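Local coordinates for protein phosphoribosylaminoimidazole carboxylase (Treponema denticola, PDB 5C5D) that catalyses the reversible carboxylation of 5-aminoimidazole ribonucleotide with carbon dioxide to 4-carboxy-5-aminoimidazole ribonucleotide, a step of de novo purine biosynthesis, at residues Pro3-Leu8 against Phe28-Ala33; Leu61-Ala66 against Ala83-Pro88; Phe75-Val80 against Gly108-Leu113. The protein carries 1 engineered substitution. All coordinates share one frame; numbering follows the deposited sequence.

Overall arrangement
All three contacts belong to one five-stranded parallel sheet and its covering helices. Contact 1 pairs an outermost strand of the chain, 31-36, with strand 4-9, and contact 2 pairs the central strand 60-65 with 84-86; the two meet where Ile6 is bonded through its backbone to Leu61 and Ile63. Both rest on backbone bonds and aliphatic side chains, but contact 2 adds a threonine-water face bonded to helix 72-79. It lies deepest, its centre about 4 Å from the chain centre, against about 9 Å for contact 1, with exposed Glu31 at its margin, and about 12 Å for contact 3. Contact 3, buried against a neighbouring subunit, joins helix 72-79 to the approach of strand 112-113 through one carboxylate.

Contact 1. Residues Pro3-Leu8 against Phe28-Ala33; sequences PLVIIL and FGIEYA
Leu4 lays its side chain against that of Glu31, CD1 being the branch that touches: it sits 3.6 Å from Glu31 O and 3.8 Å from Glu31 CG. Glu31 can be followed outward from there. Its CB lies 3.9 Å from Pro3 O and also near Leu4 CD1; CG, anti to the backbone N (chi1 -174°), and then CD pass the same methyl, so the aliphatic stem runs past it while the extended chain carries the carboxylate onward, where OE1 forms a salt bridge with Arg58. A long acidic residue suits this exposed margin, apolar at its base and charged at its end. Val5, on the opposite face from Leu4, brings CG2 to 3.7 Å from CG2 of Ile30, in the loop before the strand, the two side chains crossing at a slant.

The backbones are parallel, with Val5 beside Tyr32. Val5 N donates to Glu31 O, Ala33 N returns a bond to Val5 O, and Ile7 N reaches Ala33 O at 2.7 Å, the straightest of the three (168°). A water bridges the backbones, donating to Pro3 O and accepting from Glu31 N.

Helix 15-27 links the two strands and packs on Val5, Ile7 and Tyr32. Tyr53 of helix 43-54 covers Leu4, Ile6 and Ala33 on the opposite face, and strand 60-65 borders strand 4-9.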
ATOM      1  N   PRO D   3      -8.914  16.585  37.462  1.00 24.93           N
ATOM      2  CA  PRO D   3      -9.184  16.007  36.150  1.00 24.56           C
ATOM      3  C   PRO D   3      -9.651  14.553  36.189  1.00 24.09           C
ATOM      4  O   PRO D   3      -9.409  13.842  37.165  1.00 23.19           O
ATOM      5  CB  PRO D   3      -7.838  16.132  35.441  1.00 24.89           C
ATOM      6  CG  PRO D   3      -7.206  17.364  36.058  1.00 26.02           C
ATOM      7  CD  PRO D   3      -7.594  17.243  37.513  1.00 26.60           C
ATOM      8  N   LEU D   4     -10.335  14.146  35.121  1.00 23.46           N
ATOM      9  CA  LEU D   4     -10.822  12.788  34.953  1.00 22.18           C
ATOM     10  C   LEU D   4     -10.621  12.372  33.500  1.00 21.48           C
ATOM     11  O   LEU D   4     -10.950  13.122  32.593  1.00 21.11           O
ATOM     12  CB  LEU D   4     -12.309  12.688  35.317  1.00 24.54           C
ATOM     13  CG  LEU D   4     -12.920  11.314  35.107  1.00 23.96           C
ATOM     14  CD1 LEU D   4     -12.245  10.330  36.047  1.00 24.49           C
ATOM     15  CD2 LEU D   4     -14.421  11.347  35.346  1.00 26.69           C
ATOM     16  N   VAL D   5     -10.109  11.172  33.274  1.00 18.88           N
ATOM     17  CA  VAL D   5     -10.009  10.636  31.937  1.00 18.46           C
ATOM     18  C   VAL D   5     -10.888   9.400  31.866  1.00 22.50           C
ATOM     19  O   VAL D   5     -10.715   8.476  32.646  1.00 22.44           O
ATOM     20  CB  VAL D   5      -8.579  10.239  31.567  1.00 20.74           C
ATOM     21  CG1 VAL D   5      -8.543   9.562  30.197  1.00 20.05           C
ATOM     22  CG2 VAL D   5      -7.662  11.447  31.562  1.00 19.40           C
ATOM     23  N   ILE D   6     -11.821   9.395  30.930  1.00 20.31           N
ATOM     24  CA  ILE D   6     -12.689   8.266  30.731  1.00 20.27           C
ATOM     25  C   ILE D   6     -12.099   7.475  29.584  1.00 19.45           C
ATOM     26  O   ILE D   6     -12.008   7.972  28.472  1.00 18.49           O
ATOM     27  CB  ILE D   6     -14.130   8.685  30.387  1.00 20.91           C
ATOM     28  CG1 ILE D   6     -14.746   9.518  31.522  1.00 20.52           C
ATOM     29  CG2 ILE D   6     -14.952   7.448  30.075  1.00 22.01           C
ATOM     30  CD1 ILE D   6     -14.454  11.024  31.466  1.00 21.21           C
ATOM     31  N   ILE D   7     -11.722   6.236  29.876  1.00 18.77           N
ATOM     32  CA  ILE D   7     -11.191   5.330  28.862  1.00 19.83           C
ATOM     33  C   ILE D   7     -12.313   4.432  28.437  1.00 19.77           C
ATOM     34  O   ILE D   7     -12.766   3.601  29.228  1.00 24.01           O
ATOM     35  CB  ILE D   7     -10.025   4.500  29.403  1.00 21.45           C
ATOM     36  CG1 ILE D   7      -8.947   5.426  29.950  1.00 23.76           C
ATOM     37  CG2 ILE D   7      -9.458   3.600  28.293  1.00 18.48           C
ATOM     38  CD1 ILE D   7      -7.835   4.693  30.695  1.00 23.32           C
ATOM     39  N   LEU D   8     -12.806   4.615  27.216  1.00 18.54           N
ATOM     40  CA  LEU D   8     -13.963   3.864  26.725  1.00 18.92           C
ATOM     41  C   LEU D   8     -13.575   2.988  25.553  1.00 19.01           C
ATOM     42  O   LEU D   8     -13.061   3.484  24.537  1.00 19.18           O
ATOM     43  CB  LEU D   8     -15.088   4.823  26.316  1.00 20.20           C
ATOM     44  CG  LEU D   8     -16.281   4.147  25.645  1.00 23.13           C
ATOM     45  CD1 LEU D   8     -16.960   3.125  26.546  1.00 25.88           C
ATOM     46  CD2 LEU D   8     -17.268   5.212  25.192  1.00 23.94           C
ATOM     47  N   PHE D  28       1.001   9.763  36.335  1.00 30.63           N
ATOM     48  CA  PHE D  28       0.821  11.226  36.320  1.00 26.55           C
ATOM     49  C   PHE D  28      -0.121  11.741  37.409  1.00 31.86           C
ATOM     50  O   PHE D  28      -0.300  12.962  37.558  1.00 34.51           O
ATOM     51  CB  PHE D  28       0.281  11.698  34.963  1.00 25.32           C
ATOM     52  CG  PHE D  28       1.208  11.444  33.807  1.00 28.89           C
ATOM     53  CD1 PHE D  28       2.428  12.079  33.738  1.00 33.29           C
ATOM     54  CD2 PHE D  28       0.845  10.590  32.769  1.00 27.70           C
ATOM     55  CE1 PHE D  28       3.278  11.851  32.674  1.00 33.13           C
ATOM     56  CE2 PHE D  28       1.690  10.363  31.693  1.00 29.60           C
ATOM     57  CZ  PHE D  28       2.913  10.987  31.653  1.00 30.60           C
ATOM     58  N   GLY D  29      -0.729  10.828  38.161  1.00 29.88           N
ATOM     59  CA  GLY D  29      -1.623  11.202  39.239  1.00 31.40           C
ATOM     60  C   GLY D  29      -3.009  11.633  38.759  1.00 30.30           C
ATOM     61  O   GLY D  29      -3.703  12.433  39.407  1.00 32.61           O
ATOM     62  N   ILE D  30      -3.422  11.074  37.635  1.00 22.27           N
ATOM     63  CA  ILE D  30      -4.679  11.446  36.978  1.00 24.22           C
ATOM     64  C   ILE D  30      -5.715  10.338  37.135  1.00 22.38           C
ATOM     65  O   ILE D  30      -5.482   9.185  36.748  1.00 24.59           O
ATOM     66  CB  ILE D  30      -4.454  11.746  35.468  1.00 24.32           C
ATOM     67  CG1 ILE D  30      -3.571  12.981  35.305  1.00 21.78           C
ATOM     68  CG2 ILE D  30      -5.784  11.942  34.749  1.00 26.66           C
ATOM     69  CD1 ILE D  30      -2.983  13.166  33.927  1.00 20.76           C
ATOM     70  N   GLU D  31      -6.863  10.694  37.710  1.00 21.49           N
ATOM     71  CA  GLU D  31      -7.936   9.724  37.881  1.00 23.52           C
ATOM     72  C   GLU D  31      -8.457   9.292  36.525  1.00 24.32           C
ATOM     73  O   GLU D  31      -8.642  10.131  35.623  1.00 24.44           O
ATOM     74  CB  GLU D  31      -9.093  10.295  38.716  1.00 23.65           C
ATOM     75  CG  GLU D  31     -10.176   9.244  39.026  1.00 29.73           C
ATOM     76  CD  GLU D  31     -11.321   9.757  39.900  1.00 35.00           C
ATOM     77  OE1 GLU D  31     -11.272  10.903  40.396  1.00 32.27           O
ATOM     78  OE2 GLU D  31     -12.277   8.984  40.080  1.00 40.22           O
ATOM     79  N   TYR D  32      -8.782   8.003  36.420  1.00 25.38           N
ATOM     80  CA  TYR D  32      -9.363   7.445  35.195  1.00 23.19           C
ATOM     81  C   TYR D  32     -10.557   6.536  35.525  1.00 23.13           C
ATOM     82  O   TYR D  32     -10.734   6.073  36.670  1.00 25.33           O
ATOM     83  CB  TYR D  32      -8.311   6.667  34.376  1.00 23.23           C
ATOM     84  CG  TYR D  32      -7.791   5.467  35.113  1.00 24.59           C
ATOM     85  CD1 TYR D  32      -8.511   4.290  35.126  1.00 25.75           C
ATOM     86  CD2 TYR D  32      -6.579   5.512  35.782  1.00 27.99           C
ATOM     87  CE1 TYR D  32      -8.056   3.183  35.821  1.00 29.10           C
ATOM     88  CE2 TYR D  32      -6.106   4.414  36.461  1.00 25.59           C
ATOM     89  CZ  TYR D  32      -6.861   3.249  36.482  1.00 30.98           C
ATOM     90  OH  TYR D  32      -6.426   2.126  37.157  1.00 35.67           O
ATOM     91  N   ALA D  33     -11.407   6.349  34.525  1.00 22.32           N
ATOM     92  CA  ALA D  33     -12.464   5.358  34.562  1.00 25.13           C
ATOM     93  C   ALA D  33     -12.319   4.517  33.321  1.00 25.11           C
ATOM     94  O   ALA D  33     -11.990   5.043  32.282  1.00 27.90           O
ATOM     95  CB  ALA D  33     -13.813   6.022  34.603  1.00 25.80           C
TER
HETATM   96  O   HOH W   1      -7.275  13.353  38.702  1.00 24.99           O

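Contact 2. Residues Leu61-Ala66 against Ala83-Pro88; sequences LYITIA and ATIACP
Ile63 and Ile85 stand side by side on the same face of the sheet and point the same way. Ile63 CG1 rests 4.0 Å from Ile85 CB, and the other branch, CG2, is 4.1 Å from Cys87 CB. With CG1 anti to the carbonyl carbon (chi1 -61°), Ile63 turns one branch to each of these neighbours; a beta-branched residue is well suited to filling both directions. At the start of the pair Leu61 brings CD2 over to Ala83 CB at 3.8 Å, a small methyl that takes the longer side chain close to the backbone.

The other face is more polar. Tyr62 CB touches Thr84 CG2, the methyl lying obliquely to the ring, whose hydroxyl goes on to Glu54. Thr64 and Thr84 both turn OG1 in between their own backbone N and carbonyl carbon, and one water joins the hydroxyls, 2.8 Å from Thr64 OG1 and 2.7 Å from Thr84 OG1, donating to the latter. Thr64 is also hydrogen-bonded to Ser73 and Thr84 to Asp77, so short hydroxyl side chains here tie the buried strands to helix 72-79.

Between these faces the backbones alternate as donor and acceptor: Ile85 N to Tyr62 O, Thr64 N to Ile85 O at 2.8 Å, and Cys87 N to Thr64 O, the last nearly straight at 172°.

Strand 60-65, helix 72-79 and strand 84-86 form a beta-alpha-beta unit at the middle of a parallel alpha/beta sheet. As is common in such folds, the active site lies near the C-terminal strand ends: Ile65 packs against the substrate-binding Asp14, and Ala66 directly precedes Gly67, another substrate-binding residue.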
ATOM      1  N   LEU D  61     -11.335  14.305  29.810  1.00 17.24           N
ATOM      2  CA  LEU D  61     -10.995  13.839  28.479  1.00 16.96           C
ATOM      3  C   LEU D  61     -11.553  12.432  28.311  1.00 17.42           C
ATOM      4  O   LEU D  61     -11.662  11.701  29.281  1.00 19.08           O
ATOM      5  CB  LEU D  61      -9.486  13.833  28.246  1.00 17.54           C
ATOM      6  CG  LEU D  61      -8.831  15.200  28.171  1.00 18.85           C
ATOM      7  CD1 LEU D  61      -7.339  15.009  28.134  1.00 19.16           C
ATOM      8  CD2 LEU D  61      -9.295  16.008  26.963  1.00 21.62           C
ATOM      9  N   TYR D  62     -11.900  12.081  27.078  1.00 15.32           N
ATOM     10  CA  TYR D  62     -12.252  10.714  26.741  1.00 15.69           C
ATOM     11  C   TYR D  62     -11.173  10.150  25.852  1.00 16.68           C
ATOM     12  O   TYR D  62     -10.774  10.815  24.901  1.00 18.54           O
ATOM     13  CB  TYR D  62     -13.611  10.678  26.038  1.00 17.79           C
ATOM     14  CG  TYR D  62     -14.734  11.227  26.890  1.00 18.46           C
ATOM     15  CD1 TYR D  62     -14.943  12.593  26.993  1.00 21.33           C
ATOM     16  CD2 TYR D  62     -15.598  10.383  27.571  1.00 20.55           C
ATOM     17  CE1 TYR D  62     -15.967  13.099  27.779  1.00 21.62           C
ATOM     18  CE2 TYR D  62     -16.623  10.866  28.328  1.00 22.67           C
ATOM     19  CZ  TYR D  62     -16.817  12.233  28.432  1.00 21.71           C
ATOM     20  OH  TYR D  62     -17.830  12.763  29.211  1.00 22.31           O
ATOM     21  N   ILE D  63     -10.707   8.948  26.165  1.00 15.37           N
ATOM     22  CA  ILE D  63      -9.786   8.221  25.284  1.00 16.99           C
ATOM     23  C   ILE D  63     -10.572   7.024  24.771  1.00 18.79           C
ATOM     24  O   ILE D  63     -11.006   6.176  25.558  1.00 18.95           O
ATOM     25  CB  ILE D  63      -8.498   7.799  25.993  1.00 17.07           C
ATOM     26  CG1 ILE D  63      -7.737   9.018  26.500  1.00 18.92           C
ATOM     27  CG2 ILE D  63      -7.616   6.971  25.055  1.00 17.57           C
ATOM     28  CD1 ILE D  63      -6.471   8.645  27.324  1.00 18.01           C
ATOM     29  N   THR D  64     -10.747   6.951  23.454  1.00 15.46           N
ATOM     30  CA  THR D  64     -11.613   5.960  22.837  1.00 15.89           C
ATOM     31  C   THR D  64     -10.828   4.916  22.067  1.00 16.09           C
ATOM     32  O   THR D  64      -9.957   5.222  21.270  1.00 18.10           O
ATOM     33  CB  THR D  64     -12.620   6.651  21.926  1.00 20.37           C
ATOM     34  OG1 THR D  64     -11.895   7.565  21.073  1.00 19.40           O
ATOM     35  CG2 THR D  64     -13.657   7.388  22.783  1.00 22.00           C
ATOM     36  N   ILE D  65     -11.126   3.671  22.395  1.00 16.49           N
ATOM     37  CA  ILE D  65     -10.407   2.503  21.877  1.00 15.82           C
ATOM     38  C   ILE D  65     -11.317   1.567  21.107  1.00 19.09           C
ATOM     39  O   ILE D  65     -12.183   0.963  21.691  1.00 21.21           O
ATOM     40  CB  ILE D  65      -9.810   1.692  23.022  1.00 17.88           C
ATOM     41  CG1 ILE D  65      -8.866   2.567  23.857  1.00 18.86           C
ATOM     42  CG2 ILE D  65      -9.029   0.497  22.512  1.00 18.43           C
ATOM     43  CD1 ILE D  65      -8.566   1.919  25.218  1.00 19.63           C
ATOM     44  N   ALA D  66     -11.130   1.443  19.799  1.00 17.42           N
ATOM     45  CA  ALA D  66     -11.941   0.525  19.027  1.00 17.69           C
ATOM     46  C   ALA D  66     -11.110  -0.050  17.899  1.00 19.17           C
ATOM     47  O   ALA D  66     -10.439   0.700  17.185  1.00 20.23           O
ATOM     48  CB  ALA D  66     -13.158   1.203  18.480  1.00 21.01           C
ATOM     49  N   ALA D  83     -12.550  17.911  24.420  1.00 17.39           N
ATOM     50  CA  ALA D  83     -11.697  17.137  23.524  1.00 15.89           C
ATOM     51  C   ALA D  83     -11.736  15.648  23.818  1.00 18.17           C
ATOM     52  O   ALA D  83     -12.041  15.210  24.943  1.00 19.55           O
ATOM     53  CB  ALA D  83     -10.281  17.641  23.637  1.00 17.44           C
ATOM     54  N   THR D  84     -11.403  14.877  22.792  1.00 17.24           N
ATOM     55  CA  THR D  84     -11.227  13.443  22.928  1.00 15.99           C
ATOM     56  C   THR D  84      -9.975  13.005  22.208  1.00 14.98           C
ATOM     57  O   THR D  84      -9.439  13.722  21.373  1.00 16.43           O
ATOM     58  CB  THR D  84     -12.422  12.647  22.367  1.00 18.77           C
ATOM     59  OG1 THR D  84     -12.426  12.669  20.933  1.00 17.94           O
ATOM     60  CG2 THR D  84     -13.752  13.222  22.856  1.00 18.86           C
ATOM     61  N   ILE D  85      -9.530  11.815  22.566  1.00 15.45           N
ATOM     62  CA  ILE D  85      -8.311  11.187  22.015  1.00 14.31           C
ATOM     63  C   ILE D  85      -8.673   9.788  21.508  1.00 15.92           C
ATOM     64  O   ILE D  85      -9.266   9.007  22.236  1.00 17.48           O
ATOM     65  CB  ILE D  85      -7.231  11.083  23.103  1.00 14.65           C
ATOM     66  CG1 ILE D  85      -6.817  12.463  23.605  1.00 16.95           C
ATOM     67  CG2 ILE D  85      -5.997  10.277  22.615  1.00 17.55           C
ATOM     68  CD1 ILE D  85      -5.992  12.421  24.871  1.00 20.30           C
ATOM     69  N   ALA D  86      -8.330   9.484  20.256  1.00 14.76           N
ATOM     70  CA  ALA D  86      -8.456   8.126  19.714  1.00 15.07           C
ATOM     71  C   ALA D  86      -7.148   7.393  19.883  1.00 15.98           C
ATOM     72  O   ALA D  86      -6.127   7.890  19.455  1.00 16.25           O
ATOM     73  CB  ALA D  86      -8.815   8.169  18.247  1.00 16.43           C
ATOM     74  N   CYS D  87      -7.193   6.203  20.456  1.00 16.73           N
ATOM     75  CA  CYS D  87      -6.002   5.382  20.581  1.00 15.24           C
ATOM     76  C   CYS D  87      -6.415   3.955  20.255  1.00 16.70           C
ATOM     77  O   CYS D  87      -6.708   3.157  21.155  1.00 19.08           O
ATOM     78  CB  CYS D  87      -5.413   5.501  21.971  1.00 16.89           C
ATOM     79  SG  CYS D  87      -3.839   4.602  22.130  1.00 19.15           S
ATOM     80  N   PRO D  88      -6.456   3.627  18.948  1.00 16.80           N
ATOM     81  CA  PRO D  88      -6.939   2.314  18.555  1.00 17.77           C
ATOM     82  C   PRO D  88      -5.905   1.240  18.912  1.00 18.51           C
ATOM     83  O   PRO D  88      -4.709   1.554  19.007  1.00 16.70           O
ATOM     84  CB  PRO D  88      -7.128   2.445  17.049  1.00 18.23           C
ATOM     85  CG  PRO D  88      -6.138   3.472  16.628  1.00 16.71           C
ATOM     86  CD  PRO D  88      -6.130   4.467  17.778  1.00 17.49           C
TER
HETATM   87  O   HOH W   2     -13.109  10.038  20.591  1.00 21.02           O

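Contact 3. Residues Phe75-Val80 against Gly108-Leu113; sequences FVDGFV and GISPAL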
ATOM      1  N   PHE D  75     -18.072   8.884  17.170  1.00 19.86           N
ATOM      2  CA  PHE D  75     -19.364   8.903  17.845  1.00 19.28           C
ATOM      3  C   PHE D  75     -19.279   9.651  19.149  1.00 21.14           C
ATOM      4  O   PHE D  75     -20.076  10.535  19.432  1.00 21.52           O
ATOM      5  CB  PHE D  75     -19.808   7.478  18.076  1.00 20.59           C
ATOM      6  CG  PHE D  75     -21.145   7.355  18.726  1.00 31.97           C
ATOM      7  CD1 PHE D  75     -22.298   7.502  17.982  1.00 41.74           C
ATOM      8  CD2 PHE D  75     -21.250   7.090  20.073  1.00 34.54           C
ATOM      9  CE1 PHE D  75     -23.543   7.385  18.579  1.00 45.88           C
ATOM     10  CE2 PHE D  75     -22.504   6.968  20.680  1.00 41.17           C
ATOM     11  CZ  PHE D  75     -23.638   7.112  19.928  1.00 43.76           C
ATOM     12  N   VAL D  76     -18.274   9.307  19.932  1.00 18.97           N
ATOM     13  CA  VAL D  76     -18.072   9.958  21.216  1.00 19.18           C
ATOM     14  C   VAL D  76     -17.682  11.419  21.001  1.00 20.37           C
ATOM     15  O   VAL D  76     -18.205  12.309  21.654  1.00 20.15           O
ATOM     16  CB  VAL D  76     -16.986   9.247  22.028  1.00 20.59           C
ATOM     17  CG1 VAL D  76     -16.615  10.033  23.289  1.00 21.62           C
ATOM     18  CG2 VAL D  76     -17.436   7.822  22.394  1.00 20.40           C
ATOM     19  N   ASP D  77     -16.743  11.666  20.088  1.00 17.43           N
ATOM     20  CA  ASP D  77     -16.332  13.033  19.802  1.00 17.37           C
ATOM     21  C   ASP D  77     -17.488  13.932  19.339  1.00 21.98           C
ATOM     22  O   ASP D  77     -17.551  15.125  19.682  1.00 21.57           O
ATOM     23  CB  ASP D  77     -15.236  13.046  18.745  1.00 18.10           C
ATOM     24  CG  ASP D  77     -14.544  14.352  18.696  1.00 20.76           C
ATOM     25  OD1 ASP D  77     -13.611  14.558  19.509  1.00 21.68           O
ATOM     26  OD2 ASP D  77     -14.964  15.176  17.860  1.00 21.38           O
ATOM     27  N   GLY D  78     -18.435  13.377  18.588  1.00 19.51           N
ATOM     28  CA  GLY D  78     -19.583  14.156  18.165  1.00 17.62           C
ATOM     29  C   GLY D  78     -20.586  14.450  19.267  1.00 20.29           C
ATOM     30  O   GLY D  78     -21.403  15.354  19.140  1.00 22.58           O
ATOM     31  N   PHE D  79     -20.522  13.679  20.341  1.00 20.94           N
ATOM     32  CA  PHE D  79     -21.466  13.813  21.445  1.00 19.19           C
ATOM     33  C   PHE D  79     -20.968  14.749  22.556  1.00 22.16           C
ATOM     34  O   PHE D  79     -21.724  15.608  23.045  1.00 23.48           O
ATOM     35  CB  PHE D  79     -21.765  12.434  22.037  1.00 22.35           C
ATOM     36  CG  PHE D  79     -22.885  12.467  23.041  1.00 26.58           C
ATOM     37  CD1 PHE D  79     -24.196  12.298  22.629  1.00 29.95           C
ATOM     38  CD2 PHE D  79     -22.631  12.741  24.370  1.00 25.67           C
ATOM     39  CE1 PHE D  79     -25.234  12.381  23.534  1.00 30.68           C
ATOM     40  CE2 PHE D  79     -23.671  12.824  25.286  1.00 27.27           C
ATOM     41  CZ  PHE D  79     -24.969  12.641  24.856  1.00 29.09           C
ATOM     42  N   VAL D  80     -19.716  14.582  22.984  1.00 19.00           N
ATOM     43  CA  VAL D  80     -19.237  15.289  24.176  1.00 19.00           C
ATOM     44  C   VAL D  80     -18.769  16.692  23.823  1.00 19.24           C
ATOM     45  O   VAL D  80     -18.493  16.996  22.657  1.00 22.14           O
ATOM     46  CB  VAL D  80     -18.093  14.522  24.883  1.00 17.54           C
ATOM     47  CG1 VAL D  80     -18.509  13.110  25.247  1.00 19.70           C
ATOM     48  CG2 VAL D  80     -16.843  14.418  23.998  1.00 19.47           C
ATOM     49  N   GLY D 108     -15.526  18.863  11.553  1.00 21.21           N
ATOM     50  CA  GLY D 108     -16.400  19.006  12.702  1.00 18.49           C
ATOM     51  C   GLY D 108     -16.347  17.885  13.703  1.00 20.50           C
ATOM     52  O   GLY D 108     -17.032  17.933  14.728  1.00 20.99           O
ATOM     53  N   ILE D 109     -15.505  16.892  13.424  1.00 18.34           N
ATOM     54  CA  ILE D 109     -15.279  15.755  14.310  1.00 16.87           C
ATOM     55  C   ILE D 109     -13.771  15.693  14.494  1.00 18.89           C
ATOM     56  O   ILE D 109     -13.026  15.466  13.529  1.00 20.47           O
ATOM     57  CB  ILE D 109     -15.853  14.440  13.707  1.00 16.36           C
ATOM     58  CG1 ILE D 109     -17.375  14.530  13.662  1.00 19.94           C
ATOM     59  CG2 ILE D 109     -15.425  13.218  14.491  1.00 17.88           C
ATOM     60  CD1 ILE D 109     -18.070  14.609  15.041  1.00 22.88           C
ATOM     61  N   SER D 110     -13.299  15.953  15.706  1.00 17.15           N
ATOM     62  CA  SER D 110     -11.867  16.277  15.881  1.00 17.99           C
ATOM     63  C   SER D 110     -11.139  15.484  16.962  1.00 17.79           C
ATOM     64  O   SER D 110     -10.420  16.065  17.756  1.00 18.50           O
ATOM     65  CB  SER D 110     -11.736  17.777  16.186  1.00 17.96           C
ATOM     66  OG  SER D 110     -12.372  18.090  17.413  1.00 19.64           O
ATOM     67  N   PRO D 111     -11.304  14.144  16.997  1.00 15.79           N
ATOM     68  CA  PRO D 111     -10.513  13.412  17.988  1.00 16.24           C
ATOM     69  C   PRO D 111      -9.027  13.499  17.681  1.00 19.50           C
ATOM     70  O   PRO D 111      -8.649  13.470  16.511  1.00 20.29           O
ATOM     71  CB  PRO D 111     -11.030  11.985  17.851  1.00 17.69           C
ATOM     72  CG  PRO D 111     -11.564  11.920  16.469  1.00 19.46           C
ATOM     73  CD  PRO D 111     -12.124  13.231  16.182  1.00 16.78           C
ATOM     74  N   ALA D 112      -8.208  13.644  18.707  1.00 16.48           N
ATOM     75  CA  ALA D 112      -6.750  13.568  18.599  1.00 15.37           C
ATOM     76  C   ALA D 112      -6.314  12.127  18.398  1.00 17.19           C
ATOM     77  O   ALA D 112      -6.564  11.304  19.263  1.00 21.11           O
ATOM     78  CB  ALA D 112      -6.135  14.103  19.860  1.00 17.05           C
ATOM     79  N   LEU D 113      -5.644  11.803  17.294  1.00 12.75           N
ATOM     80  CA  LEU D 113      -5.176  10.435  17.107  1.00 14.34           C
ATOM     81  C   LEU D 113      -3.748  10.269  17.634  1.00 16.16           C
ATOM     82  O   LEU D 113      -2.862  11.080  17.317  1.00 16.56           O
ATOM     83  CB  LEU D 113      -5.206  10.075  15.637  1.00 14.12           C
ATOM     84  CG  LEU D 113      -4.751   8.660  15.272  1.00 15.99           C
ATOM     85  CD1 LEU D 113      -5.542   7.556  15.992  1.00 16.20           C
ATOM     86  CD2 LEU D 113      -4.868   8.544  13.762  1.00 21.90           C
TER
HETATM   87  O   HOH W   3     -11.756  16.426  20.176  1.00 19.04           O
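Asp77 makes the one direct hydrogen bond across this contact: Ser110 N donates to Asp77 OD2 at 2.8 Å, with an angle of 158° at the hydrogen. The donor comes from above the carboxylate, 53° out of its plane. The aspartate projects from helix 72-79 toward residues 109-111, its CG anti to the backbone N (chi1 -164°), which brings the carboxylate up to the loop leading to strand 112-113. A short acid suits the place because little length is needed to reach a backbone N-H there.

The second polar link runs through water. One molecule donates both to Asp77 OD1, at 2.7 Å, and to Ser110 O, so the same loop residue is held at its amide and at its carbonyl.

Helix 72-79 is the connecting helix of the beta-alpha-beta unit between strands 60-65 and 84-86, and 112-113 is the next strand of the parallel sheet. Asp77 ties this covering helix to the lead-in of strand 112-113, and its OD1 also bonds Thr84 on the adjacent strand 84-86.

Van der Waals contacts accompany these bonds. At the carboxylate, Pro111 CD lies 3.7 Å from Asp77 CG; proline, with no N-H to offer, presents its CD methylene to the carboxylate carbon. Ile109 swings its end to the helix, where CD1 comes within 3.5 Å of Gly78 CA. Having no side chain, Gly78 lets the methyl come this close to the helix backbone.

A neighbouring subunit adds both charge and a neutral bond. Its Arg126 makes a salt bridge to Asp77 OD2 through NH1, which probably helps keep the buried aspartate ionised. Asn119 of the same neighbouring subunit accepts a hydrogen bond from Gly108 N through OD1.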